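Long-range contacts in UDP-glucose:anthocyanidin 3-O-glucosyltransferase (Clitoria ternatea, PDB 4REL), which belongs to the UDP-glycosyltransferase family and has the GT-B fold, two Rossmann-like domains facing each other across a cleft: residues K4-A8 against V442-S446; A288-F294 against L399-V404; F213-L217 against I421-V426. All blocks are in the same frame, centred on the assembly; numbering follows the deposited sequence.

The three contacts are spread along a two-domain GT-B molecule. Interaction 1 joins the first strand of the N-terminal domain to the last helix of the chain. Interaction 2 lies within the C-terminal domain, on the opposite side of the molecule's centre, with its centre about 52 Å from that of interaction 1. Interaction 3 lies between them, its nearest atoms about 16 Å from interaction 1 and about 17 Å from interaction 2. Helices 392-403, 409-425 and 431-445 follow one another in the chain and serve interactions 2, 3 and 1 in turn. None of the segments contributes to the pocket of 3,5,7-trihydroxy-2-(4-hydroxyphenyl)-4h-chromen-4-one, which H17, F192, D367 and others line.

Interaction 1 (K4-A8 against V442-S446)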
ATOM      1  N   LYS A   4     -20.956  -1.410  25.550  1.00 14.52           N
ATOM      2  CA  LYS A   4     -21.204  -0.166  24.844  1.00 11.59           C
ATOM      3  C   LYS A   4     -19.984   0.245  24.036  1.00 11.63           C
ATOM      4  O   LYS A   4     -19.885   1.397  23.637  1.00 17.11           O
ATOM      5  CB  LYS A   4     -21.581   0.948  25.827  1.00 20.78           C
ATOM      6  CG  LYS A   4     -22.813   0.645  26.667  1.00 32.76           C
ATOM      7  CD  LYS A   4     -23.316   1.882  27.412  1.00 34.66           C
ATOM      8  CE  LYS A   4     -24.647   1.612  28.126  1.00 33.60           C
ATOM      9  NZ  LYS A   4     -25.072   2.752  29.000  1.00 33.60           N
ATOM     10  N   GLN A   5     -19.056  -0.693  23.813  1.00  9.53           N
ATOM     11  CA  GLN A   5     -17.859  -0.394  23.011  1.00  9.26           C
ATOM     12  C   GLN A   5     -18.249  -0.145  21.556  1.00  9.90           C
ATOM     13  O   GLN A   5     -18.977  -0.935  20.941  1.00 12.40           O
ATOM     14  CB  GLN A   5     -16.824  -1.520  23.093  1.00 15.52           C
ATOM     15  CG  GLN A   5     -16.310  -1.813  24.511  1.00 20.60           C
ATOM     16  CD  GLN A   5     -15.986  -0.551  25.287  1.00 24.88           C
ATOM     17  OE1 GLN A   5     -16.809  -0.057  26.062  1.00 29.25           O
ATOM     18  NE2 GLN A   5     -14.787  -0.021  25.085  1.00 26.34           N
ATOM     19  N   HIS A   6     -17.764   0.959  21.006  1.00  7.28           N
ATOM     20  CA  HIS A   6     -18.198   1.384  19.679  1.00 10.01           C
ATOM     21  C   HIS A   6     -17.064   2.102  18.971  1.00 10.96           C
ATOM     22  O   HIS A   6     -16.717   3.233  19.316  1.00  9.85           O
ATOM     23  CB  HIS A   6     -19.428   2.291  19.791  1.00  8.54           C
ATOM     24  CG  HIS A   6     -19.926   2.819  18.473  1.00  9.55           C
ATOM     25  ND1 HIS A   6     -20.811   3.870  18.385  1.00 10.20           N
ATOM     26  CD2 HIS A   6     -19.689   2.412  17.204  1.00  9.58           C
ATOM     27  CE1 HIS A   6     -21.075   4.113  17.107  1.00 13.69           C
ATOM     28  NE2 HIS A   6     -20.407   3.245  16.374  1.00 11.19           N
ATOM     29  N   VAL A   7     -16.505   1.439  17.963  1.00  8.44           N
ATOM     30  CA  VAL A   7     -15.359   1.962  17.240  1.00  7.10           C
ATOM     31  C   VAL A   7     -15.845   2.586  15.934  1.00  9.82           C
ATOM     32  O   VAL A   7     -16.577   1.954  15.161  1.00 10.84           O
ATOM     33  CB  VAL A   7     -14.363   0.829  16.929  1.00  7.42           C
ATOM     34  CG1 VAL A   7     -13.134   1.368  16.210  1.00  7.98           C
ATOM     35  CG2 VAL A   7     -13.958   0.135  18.216  1.00 10.74           C
ATOM     36  N   ALA A   8     -15.464   3.838  15.693  1.00  6.03           N
ATOM     37  CA  ALA A   8     -15.758   4.467  14.414  1.00  7.19           C
ATOM     38  C   ALA A   8     -14.497   4.392  13.589  1.00 10.08           C
ATOM     39  O   ALA A   8     -13.405   4.624  14.111  1.00  8.85           O
ATOM     40  CB  ALA A   8     -16.180   5.910  14.605  1.00  8.56           C
ATOM     41  N   VAL A 442      -6.842  -2.199  23.685  1.00 15.35           N
ATOM     42  CA  VAL A 442      -7.062  -0.748  23.642  1.00 14.68           C
ATOM     43  C   VAL A 442      -8.546  -0.468  23.383  1.00 18.18           C
ATOM     44  O   VAL A 442      -9.171   0.373  24.039  1.00 14.90           O
ATOM     45  CB  VAL A 442      -6.208  -0.054  22.570  1.00 16.75           C
ATOM     46  CG1 VAL A 442      -6.677   1.379  22.359  1.00 14.95           C
ATOM     47  CG2 VAL A 442      -4.747  -0.075  22.974  1.00 15.80           C
ATOM     48  N   ILE A 443      -9.110  -1.208  22.438  1.00 15.85           N
ATOM     49  CA  ILE A 443     -10.511  -1.058  22.079  1.00 13.57           C
ATOM     50  C   ILE A 443     -11.435  -1.490  23.222  1.00 17.12           C
ATOM     51  O   ILE A 443     -12.420  -0.811  23.517  1.00 18.78           O
ATOM     52  CB  ILE A 443     -10.818  -1.841  20.804  1.00 12.38           C
ATOM     53  CG1 ILE A 443     -10.115  -1.179  19.622  1.00 13.66           C
ATOM     54  CG2 ILE A 443     -12.329  -1.909  20.559  1.00 16.16           C
ATOM     55  CD1 ILE A 443      -9.947  -2.089  18.417  1.00 15.74           C
ATOM     56  N   SER A 444     -11.117  -2.601  23.879  1.00 13.67           N
ATOM     57  CA  SER A 444     -11.963  -3.064  24.982  1.00 16.47           C
ATOM     58  C   SER A 444     -11.833  -2.193  26.242  1.00 21.03           C
ATOM     59  O   SER A 444     -12.747  -2.153  27.068  1.00 26.24           O
ATOM     60  CB  SER A 444     -11.742  -4.551  25.296  1.00 22.09           C
ATOM     61  OG  SER A 444     -10.452  -4.798  25.817  1.00 22.30           O
ATOM     62  N   SER A 445     -10.714  -1.482  26.372  1.00 18.80           N
ATOM     63  CA  SER A 445     -10.466  -0.632  27.544  1.00 27.68           C
ATOM     64  C   SER A 445     -11.019   0.779  27.372  1.00 21.08           C
ATOM     65  O   SER A 445     -11.160   1.518  28.354  1.00 22.93           O
ATOM     66  CB  SER A 445      -8.966  -0.552  27.857  1.00 23.59           C
ATOM     67  OG  SER A 445      -8.488  -1.779  28.371  1.00 29.63           O
ATOM     68  N   SER A 446     -11.334   1.140  26.131  1.00 23.17           N
ATOM     69  CA  SER A 446     -11.802   2.486  25.805  1.00 28.76           C
ATOM     70  C   SER A 446     -13.192   2.773  26.369  1.00 31.41           C
ATOM     71  O   SER A 446     -13.923   1.868  26.789  1.00 29.35           O
ATOM     72  CB  SER A 446     -11.776   2.721  24.285  1.00 32.64           C
ATOM     73  OG  SER A 446     -12.798   1.990  23.609  1.00 32.76           O
ATOM     74  OXT SER A 446     -13.613   3.930  26.434  1.00 36.57           O
TER
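The side-chain amide of Q5 reaches the end of helix 431-445 and gives both of its N-H groups to it. NE2 of Q5 bonds to the backbone O of I443 at 2.9 Å. NE2 of Q5 also bonds to O of S446, in the terminal carboxylate, at 2.7 Å. Both acceptors lie in the amide plane of Q5. From the side of the acceptors the two bonds differ. The amide nitrogen sits in the carbonyl plane of I443 but well above the carboxylate plane of S446. The Q5 chain points CG away from its own carbonyl carbon (chi1 -60°) and then bends at chi2 (-44°), which brings NE2 round to the helix end. The carbonyl of I443 is gripped twice, because OG of S446 also donates to I443 O at 2.8 Å. Two residues along from Q5, CG2 of V7 meets CG2 of I443 at 3.5 Å, the two side chains crossing at about a right angle. T109 links the segments further: its OG1 is hydrogen-bonded to both H6 N and S446 OG. Strand 6-10 lies between strands 36-42 and 110-114, and V7 packs on F37 and I112 of these neighbours. S446 touches C110 of strand 110-114.

Interaction 2 (A288-F294 against L399-V404); sequences ALEESGF and LNLILV
F294 and L403 form the one CH-pi contact of this pair, which joins the C-terminal ends of helices 279-292 and 392-403 within the C-terminal Rossmann-like domain. CD1 of L403 stands over one face of the F294 ring, 3.9 Å from its centroid and 19° off the normal. The opposite face lies over the backbone O of S292, so the ring is held between a methyl and a carbonyl oxygen.

Apolar contacts add to it. CB of L399 is 3.9 Å from CE2 of F294, and CG1 of V404 is 3.7 Å from CE1 of F294. CD1 of L399 touches CB of S292 at 4.0 Å and CD2 of L289 at 4.2 Å. The L289 and L399 side chains meet at about a right angle. The axes of the short segments 288-292 and 399-403 approach to 12.1 Å and cross at -59°. F294 and L399 make most of the contact between the two sides.

Polar contacts are indirect or belong to one segment. OD1 of N400 sits at the edge of the F294 ring, near its plane and 3.4 Å from CZ of F294, with amide and ring planes 58° apart. ND2 of N400 donates to V396 O and also to a water, which in turn donates to S292 O. Within 288-294, OG of S292 donates to L289 O and accepts from F294 N at 3.2 Å, an ST turn. G293, with positive phi, is the first residue to leave helical geometry, and F294 follows with its CB directed toward 399-404.

No direct hydrogen bond crosses between the segments. Cohesion therefore rests mainly on the fit of the ring among aliphatic groups. The amide oxygen at the ring edge probably adds a weak electrostatic attraction, and the water tie adds a polar link at one side.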
ATOM      1  N   ALA A 288      10.830  -4.773 -24.640  1.00 10.01           N
ATOM      2  CA  ALA A 288      11.759  -5.534 -23.801  1.00 10.83           C
ATOM      3  C   ALA A 288      11.207  -6.921 -23.521  1.00 11.88           C
ATOM      4  O   ALA A 288      11.931  -7.907 -23.577  1.00 15.35           O
ATOM      5  CB  ALA A 288      12.034  -4.809 -22.499  1.00 11.82           C
ATOM      6  N   LEU A 289       9.919  -6.998 -23.214  1.00  8.86           N
ATOM      7  CA  LEU A 289       9.310  -8.299 -22.954  1.00  9.26           C
ATOM      8  C   LEU A 289       9.435  -9.193 -24.179  1.00 10.57           C
ATOM      9  O   LEU A 289       9.858 -10.345 -24.071  1.00 12.87           O
ATOM     10  CB  LEU A 289       7.841  -8.143 -22.546  1.00  8.02           C
ATOM     11  CG  LEU A 289       7.577  -7.696 -21.110  1.00  7.84           C
ATOM     12  CD1 LEU A 289       6.074  -7.503 -20.886  1.00  9.33           C
ATOM     13  CD2 LEU A 289       8.135  -8.695 -20.106  1.00  8.76           C
ATOM     14  N   GLU A 290       9.096  -8.659 -25.349  1.00 11.77           N
ATOM     15  CA  GLU A 290       9.176  -9.451 -26.574  1.00  9.82           C
ATOM     16  C   GLU A 290      10.612  -9.873 -26.871  1.00 11.66           C
ATOM     17  O   GLU A 290      10.879 -11.034 -27.173  1.00 12.26           O
ATOM     18  CB  GLU A 290       8.602  -8.688 -27.779  1.00 10.70           C
ATOM     19  CG  GLU A 290       8.705  -9.482 -29.073  1.00 13.40           C
ATOM     20  CD  GLU A 290       7.907  -8.886 -30.213  1.00 18.90           C
ATOM     21  OE1 GLU A 290       7.338  -7.783 -30.051  1.00 16.55           O
ATOM     22  OE2 GLU A 290       7.839  -9.535 -31.280  1.00 16.54           O
ATOM     23  N   GLU A 291      11.537  -8.924 -26.783  1.00 14.52           N
ATOM     24  CA  GLU A 291      12.923  -9.209 -27.122  0.50 18.11           C
ATOM     25  C   GLU A 291      13.550 -10.195 -26.137  1.00 17.87           C
ATOM     26  O   GLU A 291      14.394 -11.000 -26.522  1.00 15.83           O
ATOM     27  CB  GLU A 291      13.741  -7.915 -27.196  0.50 22.80           C
ATOM     28  CG  GLU A 291      14.832  -7.933 -28.256  0.50 32.39           C
ATOM     29  CD  GLU A 291      16.228  -7.909 -27.663  0.50 33.44           C
ATOM     30  OE1 GLU A 291      16.478  -7.090 -26.751  0.50 26.41           O
ATOM     31  OE2 GLU A 291      17.078  -8.711 -28.110  0.50 36.12           O
ATOM     32  N   SER A 292      13.110 -10.152 -24.880  1.00 16.36           N
ATOM     33  CA  SER A 292      13.689 -10.993 -23.832  1.00 17.27           C
ATOM     34  C   SER A 292      13.455 -12.471 -24.084  1.00 17.48           C
ATOM     35  O   SER A 292      14.266 -13.304 -23.679  1.00 15.82           O
ATOM     36  CB  SER A 292      13.156 -10.608 -22.447  1.00 15.03           C
ATOM     37  OG  SER A 292      11.860 -11.135 -22.221  1.00 11.85           O
ATOM     38  N   GLY A 293      12.343 -12.793 -24.746  1.00 12.52           N
ATOM     39  CA  GLY A 293      11.976 -14.175 -24.999  1.00 14.61           C
ATOM     40  C   GLY A 293      11.383 -14.902 -23.801  1.00 16.83           C
ATOM     41  O   GLY A 293      10.998 -16.068 -23.917  1.00 14.84           O
ATOM     42  N   PHE A 294      11.306 -14.229 -22.653  1.00 12.45           N
ATOM     43  CA  PHE A 294      10.825 -14.885 -21.437  1.00 11.58           C
ATOM     44  C   PHE A 294       9.311 -14.962 -21.462  1.00 10.65           C
ATOM     45  O   PHE A 294       8.654 -14.109 -22.063  1.00 12.57           O
ATOM     46  CB  PHE A 294      11.252 -14.120 -20.176  1.00 12.82           C
ATOM     47  CG  PHE A 294      12.742 -14.063 -19.958  1.00 13.21           C
ATOM     48  CD1 PHE A 294      13.489 -15.225 -19.851  1.00 21.13           C
ATOM     49  CD2 PHE A 294      13.385 -12.839 -19.823  1.00 11.40           C
ATOM     50  CE1 PHE A 294      14.862 -15.170 -19.635  1.00 23.98           C
ATOM     51  CE2 PHE A 294      14.755 -12.775 -19.609  1.00 17.31           C
ATOM     52  CZ  PHE A 294      15.493 -13.945 -19.513  1.00 21.48           C
ATOM     53  N   LEU A 399      15.628  -8.102 -16.491  1.00 14.04           N
ATOM     54  CA  LEU A 399      14.909  -9.371 -16.602  1.00 11.40           C
ATOM     55  C   LEU A 399      15.893 -10.527 -16.606  1.00 14.13           C
ATOM     56  O   LEU A 399      15.681 -11.527 -15.924  1.00 12.82           O
ATOM     57  CB  LEU A 399      14.046  -9.405 -17.869  1.00 11.94           C
ATOM     58  CG  LEU A 399      12.775  -8.552 -17.841  1.00  7.27           C
ATOM     59  CD1 LEU A 399      12.207  -8.369 -19.244  1.00  8.35           C
ATOM     60  CD2 LEU A 399      11.753  -9.236 -16.967  1.00  9.94           C
ATOM     61  N   ASN A 400      16.987 -10.391 -17.356  1.00 11.87           N
ATOM     62  CA  ASN A 400      17.975 -11.465 -17.392  1.00 10.53           C
ATOM     63  C   ASN A 400      18.671 -11.677 -16.058  1.00 12.85           C
ATOM     64  O   ASN A 400      18.888 -12.816 -15.635  1.00 11.83           O
ATOM     65  CB  ASN A 400      19.007 -11.222 -18.495  1.00 12.70           C
ATOM     66  CG  ASN A 400      18.529 -11.706 -19.846  1.00 20.78           C
ATOM     67  OD1 ASN A 400      18.670 -12.883 -20.183  1.00 24.72           O
ATOM     68  ND2 ASN A 400      17.967 -10.799 -20.631  1.00 25.02           N
ATOM     69  N   LEU A 401      19.019 -10.572 -15.408  1.00 12.53           N
ATOM     70  CA  LEU A 401      19.703 -10.614 -14.122  1.00 13.18           C
ATOM     71  C   LEU A 401      18.925 -11.447 -13.117  1.00 17.33           C
ATOM     72  O   LEU A 401      19.466 -12.390 -12.537  1.00 12.55           O
ATOM     73  CB  LEU A 401      19.909  -9.199 -13.580  1.00 13.65           C
ATOM     74  CG  LEU A 401      20.467  -9.119 -12.159  1.00 18.88           C
ATOM     75  CD1 LEU A 401      21.864  -9.715 -12.130  1.00 22.53           C
ATOM     76  CD2 LEU A 401      20.495  -7.683 -11.679  1.00 16.92           C
ATOM     77  N   ILE A 402      17.648 -11.114 -12.935  1.00 15.65           N
ATOM     78  CA  ILE A 402      16.824 -11.782 -11.929  1.00 13.47           C
ATOM     79  C   ILE A 402      16.379 -13.189 -12.350  1.00 14.19           C
ATOM     80  O   ILE A 402      16.431 -14.123 -11.552  1.00 14.61           O
ATOM     81  CB  ILE A 402      15.576 -10.947 -11.590  1.00  9.98           C
ATOM     82  CG1 ILE A 402      15.970  -9.538 -11.111  1.00 22.55           C
ATOM     83  CG2 ILE A 402      14.698 -11.666 -10.565  1.00 12.87           C
ATOM     84  CD1 ILE A 402      16.833  -9.509  -9.862  1.00 23.61           C
ATOM     85  N   LEU A 403      15.936 -13.352 -13.592  1.00 12.52           N
ATOM     86  CA  LEU A 403      15.363 -14.639 -14.000  1.00 12.43           C
ATOM     87  C   LEU A 403      16.374 -15.761 -14.249  1.00 15.38           C
ATOM     88  O   LEU A 403      16.103 -16.908 -13.904  1.00 17.65           O
ATOM     89  CB  LEU A 403      14.471 -14.486 -15.231  1.00 14.22           C
ATOM     90  CG  LEU A 403      13.114 -13.853 -14.956  1.00 10.99           C
ATOM     91  CD1 LEU A 403      12.396 -13.573 -16.283  1.00 11.04           C
ATOM     92  CD2 LEU A 403      12.284 -14.781 -14.075  1.00 10.14           C
ATOM     93  N   VAL A 404      17.515 -15.444 -14.862  1.00 15.48           N
ATOM     94  CA  VAL A 404      18.400 -16.509 -15.350  1.00 17.65           C
ATOM     95  C   VAL A 404      19.886 -16.422 -14.971  1.00 24.62           C
ATOM     96  O   VAL A 404      20.542 -17.450 -14.855  1.00 31.75           O
ATOM     97  CB  VAL A 404      18.295 -16.708 -16.903  1.00 18.94           C
ATOM     98  CG1 VAL A 404      16.894 -17.123 -17.309  1.00 25.45           C
ATOM     99  CG2 VAL A 404      18.723 -15.455 -17.644  1.00 23.35           C
TER
HETATM  100  O   HOH W   1      16.899 -12.072 -22.998  1.00 27.41           O

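Interaction 3 (F213-L217 against I421-V426); sequences FFAEL and IVQDAV
F214 packs its ring against V422, the pair at the heart of this contact. CG1 of V422 lies over one face of the ring, 3.8 Å from the centroid, in a CH-pi contact displaced toward the CE1-CZ side. The V422 torsion (chi1 170°) sets CG1 anti to the backbone N and puts it over the ring. The other methyl of V422, CG2, reaches CD1 of L217 at 3.8 Å, so V422 touches both F214 and L217 through its two methyls. CG1 of V426 approaches CE1 of F214 at 3.7 Å from an oblique direction.

E216 brings an acidic group to the same helix. Its chain bends at chi2 (84°), which lays the carboxylate beside A425, with OE1 of E216 3.3 Å from CB of A425. Nearer the backbone, CB of E216 touches CG2 of I421 at 3.9 Å; the same methyl meets CD2 of L217. The carboxylate reaches the helix end through solvent. One water lies within hydrogen-bonding distance of both OE1 of E216 and A425 O, but it has more acceptors nearby than protons. A second water donates to OE2 of E216 at 3.2 Å and only weakly to D424 O. OE2 also accepts from Q431 N, at the start of the next helix, so E216 meets both sides of the break between helices 409-425 and 431-445.

In helix 346-354, M350 packs on F214, V353 on L217 and S354 on V422. L217 O accepts from W379 NE1. The loop after strand 208-211 of the N-terminal domain thus meets C-terminal-domain helices. This is consistent with the GT-B fold, in which the chain's C-terminal end crosses back to the N-terminal domain.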
ATOM      1  N   PHE A 213       2.159  -4.150   8.254  1.00  9.26           N
ATOM      2  CA  PHE A 213       3.353  -4.800   7.725  1.00  9.56           C
ATOM      3  C   PHE A 213       3.953  -5.774   8.739  1.00 11.82           C
ATOM      4  O   PHE A 213       3.356  -6.057   9.773  1.00 13.01           O
ATOM      5  CB  PHE A 213       4.381  -3.734   7.320  1.00 10.18           C
ATOM      6  CG  PHE A 213       5.388  -4.219   6.317  1.00 10.13           C
ATOM      7  CD1 PHE A 213       4.970  -4.747   5.104  1.00 11.54           C
ATOM      8  CD2 PHE A 213       6.745  -4.148   6.586  1.00 16.19           C
ATOM      9  CE1 PHE A 213       5.887  -5.203   4.166  1.00 12.67           C
ATOM     10  CE2 PHE A 213       7.672  -4.609   5.662  1.00 13.73           C
ATOM     11  CZ  PHE A 213       7.246  -5.133   4.451  1.00 12.69           C
ATOM     12  N   PHE A 214       5.139  -6.282   8.424  1.00 14.15           N
ATOM     13  CA  PHE A 214       5.821  -7.264   9.255  1.00 14.38           C
ATOM     14  C   PHE A 214       6.988  -6.585   9.965  1.00 17.34           C
ATOM     15  O   PHE A 214       7.952  -6.174   9.322  1.00 15.70           O
ATOM     16  CB  PHE A 214       6.357  -8.399   8.367  1.00 16.76           C
ATOM     17  CG  PHE A 214       5.352  -8.926   7.363  1.00 15.10           C
ATOM     18  CD1 PHE A 214       4.341  -9.791   7.762  1.00 23.30           C
ATOM     19  CD2 PHE A 214       5.440  -8.576   6.023  1.00 20.80           C
ATOM     20  CE1 PHE A 214       3.421 -10.278   6.838  1.00 20.65           C
ATOM     21  CE2 PHE A 214       4.529  -9.061   5.092  1.00 24.10           C
ATOM     22  CZ  PHE A 214       3.517  -9.912   5.502  1.00 25.91           C
ATOM     23  N   ALA A 215       6.906  -6.465  11.289  1.00 12.65           N
ATOM     24  CA  ALA A 215       7.942  -5.777  12.055  1.00 15.21           C
ATOM     25  C   ALA A 215       9.323  -6.381  11.812  1.00 14.28           C
ATOM     26  O   ALA A 215      10.330  -5.669  11.781  1.00 15.87           O
ATOM     27  CB  ALA A 215       7.603  -5.807  13.542  1.00 23.95           C
ATOM     28  N   GLU A 216       9.351  -7.700  11.626  1.00 15.01           N
ATOM     29  CA  GLU A 216      10.598  -8.443  11.432  1.00 15.61           C
ATOM     30  C   GLU A 216      11.331  -8.064  10.146  1.00 18.16           C
ATOM     31  O   GLU A 216      12.521  -8.350   9.996  1.00 21.30           O
ATOM     32  CB  GLU A 216      10.309  -9.952  11.469  1.00 19.22           C
ATOM     33  CG  GLU A 216       9.838 -10.477  12.825  1.00 17.92           C
ATOM     34  CD  GLU A 216       8.338 -10.313  13.073  1.00 22.09           C
ATOM     35  OE1 GLU A 216       7.654  -9.611  12.294  1.00 19.76           O
ATOM     36  OE2 GLU A 216       7.843 -10.901  14.058  1.00 22.45           O
ATOM     37  N   LEU A 217      10.635  -7.407   9.225  1.00 13.89           N
ATOM     38  CA  LEU A 217      11.238  -6.988   7.955  1.00 11.72           C
ATOM     39  C   LEU A 217      11.762  -5.559   7.962  1.00 14.84           C
ATOM     40  O   LEU A 217      12.533  -5.176   7.084  1.00 20.79           O
ATOM     41  CB  LEU A 217      10.244  -7.138   6.797  1.00 15.31           C
ATOM     42  CG  LEU A 217      10.050  -8.515   6.178  1.00 17.22           C
ATOM     43  CD1 LEU A 217       9.246  -8.381   4.882  1.00 16.82           C
ATOM     44  CD2 LEU A 217      11.393  -9.160   5.899  1.00 24.41           C
ATOM     45  N   ILE A 421      11.171 -15.487   6.655  1.00 11.61           N
ATOM     46  CA  ILE A 421      10.988 -14.499   7.723  1.00 12.73           C
ATOM     47  C   ILE A 421       9.517 -14.097   7.871  1.00 14.15           C
ATOM     48  O   ILE A 421       8.988 -14.049   8.989  1.00 14.11           O
ATOM     49  CB  ILE A 421      11.873 -13.253   7.490  1.00 14.51           C
ATOM     50  CG1 ILE A 421      13.347 -13.623   7.677  1.00 14.51           C
ATOM     51  CG2 ILE A 421      11.493 -12.115   8.434  1.00 15.31           C
ATOM     52  CD1 ILE A 421      14.306 -12.593   7.125  1.00 21.92           C
ATOM     53  N   VAL A 422       8.851 -13.830   6.748  1.00 12.58           N
ATOM     54  CA  VAL A 422       7.430 -13.493   6.784  1.00 15.80           C
ATOM     55  C   VAL A 422       6.622 -14.662   7.354  1.00 18.67           C
ATOM     56  O   VAL A 422       5.754 -14.464   8.213  1.00 17.43           O
ATOM     57  CB  VAL A 422       6.882 -13.072   5.394  1.00 14.20           C
ATOM     58  CG1 VAL A 422       5.367 -12.979   5.421  1.00 14.03           C
ATOM     59  CG2 VAL A 422       7.479 -11.748   4.963  1.00 14.55           C
ATOM     60  N   GLN A 423       6.922 -15.883   6.912  1.00 13.02           N
ATOM     61  CA  GLN A 423       6.170 -17.045   7.400  1.00 17.17           C
ATOM     62  C   GLN A 423       6.285 -17.165   8.913  1.00 20.05           C
ATOM     63  O   GLN A 423       5.298 -17.427   9.601  1.00 21.00           O
ATOM     64  CB  GLN A 423       6.595 -18.341   6.678  1.00 13.40           C
ATOM     65  CG  GLN A 423       6.043 -18.429   5.261  1.00 13.94           C
ATOM     66  CD  GLN A 423       6.634 -19.548   4.428  1.00 20.66           C
ATOM     67  OE1 GLN A 423       5.928 -20.192   3.638  1.00 19.03           O
ATOM     68  NE2 GLN A 423       7.935 -19.763   4.568  1.00 11.94           N
ATOM     69  N   ASP A 424       7.478 -16.930   9.441  1.00 17.44           N
ATOM     70  CA  ASP A 424       7.655 -16.964  10.894  1.00 24.27           C
ATOM     71  C   ASP A 424       7.052 -15.732  11.605  1.00 22.88           C
ATOM     72  O   ASP A 424       6.695 -15.800  12.780  1.00 32.24           O
ATOM     73  CB  ASP A 424       9.130 -17.179  11.257  1.00 22.96           C
ATOM     74  CG  ASP A 424       9.682 -18.504  10.718  1.00 32.10           C
ATOM     75  OD1 ASP A 424       8.927 -19.504  10.680  1.00 32.77           O
ATOM     76  OD2 ASP A 424      10.871 -18.548  10.333  1.00 31.21           O
ATOM     77  N   ALA A 425       6.915 -14.622  10.884  1.00 18.84           N
ATOM     78  CA  ALA A 425       6.346 -13.384  11.441  1.00 19.42           C
ATOM     79  C   ALA A 425       4.829 -13.490  11.648  1.00 28.25           C
ATOM     80  O   ALA A 425       4.282 -12.954  12.620  1.00 21.95           O
ATOM     81  CB  ALA A 425       6.664 -12.195  10.547  1.00 23.83           C
ATOM     82  N   VAL A 426       4.154 -14.170  10.721  1.00 23.73           N
ATOM     83  CA  VAL A 426       2.698 -14.327  10.795  1.00 24.22           C
ATOM     84  C   VAL A 426       2.320 -15.500  11.683  1.00 27.43           C
ATOM     85  O   VAL A 426       1.136 -15.771  11.908  1.00 26.71           O
ATOM     86  CB  VAL A 426       2.071 -14.526   9.410  1.00 23.36           C
ATOM     87  CG1 VAL A 426       2.616 -13.506   8.451  1.00 22.69           C
ATOM     88  CG2 VAL A 426       2.331 -15.933   8.908  1.00 33.34           C
TER
HETATM   89  O   HOH W   2       4.998 -10.333  13.105  1.00 28.63           O
HETATM   90  O   HOH W   3       9.098 -13.853  14.090  1.00 30.86           O